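Local coordinates for protein class D beta-lactamase (PDB 4IED) that probably hydrolyses beta-lactam antibiotics to substituted beta-amino acids, as a class D beta-lactamase of Fusobacterium nucleatum, at residues A[206-211]-A[225-230]. Residues are numbered along the deposited sequence; the frame is centred on the assembly and turned at random.
Sequences VPIGWF and AINLDI
Trp210 and Asn227 face each other as a non-hydrogen-bonded pair of the antiparallel hairpin formed by strands 208-216 and 221-229, their CA atoms 4.4 Å apart. Asn227 lays its CB over the six-membered ring of Trp210, a CH-pi contact 4.0 Å from the centroid. CG of Asn227 sits between its backbone N and carbonyl carbon (chi1 69°), which carries the amide steeply over the same ring face, the planes 78° apart, with ND2 3.5 Å from Trp210 CH2. Ile208 CG2 packs on Asn227 CB at 3.6 Å and reaches the rim of the same indole face. From outside the hairpin, Arg48 hydrogen-bonds Asn227 OD1 through NE and forms a salt bridge with Asp229 OD1 through NH1; Trp210 NE1 is hydrogen-bonded to Tyr54 O. Within the beta-lactamase fold the hairpin is central to the antiparallel sheet, between strands 29-35 and 192-200. Its ladder is paired through Gly209 and Leu228, with Gly209 N to Leu228 O at 2.8 Å and Leu228 N returning to Gly209 O, and through a second reciprocal pair at Phe211 and Ile226. On the face bearing these two, Phe211 CB meets Ile226 CG2 at 3.8 Å, against helix 238-249. Past the strand ends, Ile230 N donates to Pro207 O at 3.0 Å, from above the carbonyl plane.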
# COMPACT_ATOMS: atom_id res chain seq x y z
N VAL A 206 18.91 0.74 -6.03
CA VAL A 206 18.00 1.71 -6.61
C VAL A 206 16.67 1.65 -5.81
O VAL A 206 15.86 0.68 -5.93
CB VAL A 206 17.71 1.44 -8.07
CG1 VAL A 206 16.66 2.40 -8.58
CG2 VAL A 206 19.00 1.61 -8.88
N PRO A 207 16.40 2.65 -4.94
CA PRO A 207 15.14 2.62 -4.14
C PRO A 207 13.93 2.72 -5.03
O PRO A 207 13.94 3.24 -6.13
CB PRO A 207 15.32 3.82 -3.22
CG PRO A 207 16.82 4.04 -3.13
CD PRO A 207 17.33 3.73 -4.51
N ILE A 208 12.87 2.11 -4.48
CA ILE A 208 11.59 1.92 -5.17
C ILE A 208 10.51 2.68 -4.40
O ILE A 208 10.17 2.36 -3.25
CB ILE A 208 11.17 0.41 -5.22
CG1 ILE A 208 12.19 -0.50 -5.84
CG2 ILE A 208 9.78 0.30 -5.95
CD1 ILE A 208 12.41 -0.27 -7.29
N GLY A 209 9.87 3.62 -5.09
CA GLY A 209 8.70 4.30 -4.53
C GLY A 209 7.39 3.66 -4.96
O GLY A 209 7.18 3.41 -6.11
N TRP A 210 6.52 3.42 -4.03
CA TRP A 210 5.17 2.79 -4.25
C TRP A 210 4.06 3.78 -3.93
O TRP A 210 4.17 4.55 -2.96
CB TRP A 210 4.96 1.61 -3.28
CG TRP A 210 5.65 0.30 -3.50
CD1 TRP A 210 6.77 -0.14 -2.86
CD2 TRP A 210 5.18 -0.78 -4.33
NE1 TRP A 210 7.11 -1.40 -3.28
CE2 TRP A 210 6.10 -1.85 -4.16
CE3 TRP A 210 4.10 -0.92 -5.25
CZ2 TRP A 210 5.91 -3.05 -4.79
CZ3 TRP A 210 3.89 -2.07 -5.85
CH2 TRP A 210 4.78 -3.19 -5.62
N PHE A 211 2.96 3.64 -4.67
CA PHE A 211 1.66 4.21 -4.25
C PHE A 211 0.64 3.23 -4.76
O PHE A 211 0.56 2.92 -5.93
CB PHE A 211 1.44 5.66 -4.75
CG PHE A 211 0.12 6.28 -4.40
CD1 PHE A 211 -0.39 6.19 -3.12
CD2 PHE A 211 -0.60 6.95 -5.35
CE1 PHE A 211 -1.60 6.79 -2.82
CE2 PHE A 211 -1.83 7.54 -5.04
CZ PHE A 211 -2.28 7.46 -3.80
N ALA A 225 -1.79 0.16 -8.60
CA ALA A 225 -0.38 0.19 -8.08
C ALA A 225 0.61 0.76 -9.05
O ALA A 225 0.64 0.33 -10.21
CB ALA A 225 0.05 -1.22 -7.70
N ILE A 226 1.38 1.71 -8.52
CA ILE A 226 2.53 2.26 -9.26
C ILE A 226 3.74 2.01 -8.40
O ILE A 226 3.73 2.08 -7.17
CB ILE A 226 2.35 3.75 -9.56
CG1 ILE A 226 3.44 4.29 -10.56
CG2 ILE A 226 2.33 4.63 -8.33
CD1 ILE A 226 3.03 5.64 -11.08
N ASN A 227 4.83 1.66 -9.08
CA ASN A 227 6.18 1.80 -8.44
C ASN A 227 7.15 2.37 -9.44
O ASN A 227 7.03 2.25 -10.64
CB ASN A 227 6.64 0.49 -7.75
CG ASN A 227 6.95 -0.64 -8.71
OD1 ASN A 227 7.82 -0.57 -9.54
ND2 ASN A 227 6.29 -1.79 -8.49
N LEU A 228 8.10 3.09 -8.89
CA LEU A 228 9.05 3.90 -9.71
C LEU A 228 10.39 3.84 -9.04
O LEU A 228 10.49 3.77 -7.84
CB LEU A 228 8.62 5.42 -9.63
CG LEU A 228 7.18 5.82 -9.99
CD1 LEU A 228 6.80 7.26 -9.57
CD2 LEU A 228 7.15 5.58 -11.53
N ASP A 229 11.41 3.99 -9.83
CA ASP A 229 12.80 4.19 -9.31
C ASP A 229 12.88 5.60 -8.82
O ASP A 229 12.72 6.53 -9.62
CB ASP A 229 13.86 3.93 -10.45
CG ASP A 229 13.90 2.46 -10.90
OD1 ASP A 229 13.33 1.56 -10.18
OD2 ASP A 229 14.59 2.25 -11.90
N ILE A 230 13.06 5.78 -7.53
CA ILE A 230 13.14 7.11 -6.91
C ILE A 230 14.27 7.11 -5.94
O ILE A 230 14.24 6.44 -4.92
CB ILE A 230 11.87 7.59 -6.26
CG1 ILE A 230 10.79 7.81 -7.29
CG2 ILE A 230 12.10 8.89 -5.50
CD1 ILE A 230 9.41 7.90 -6.66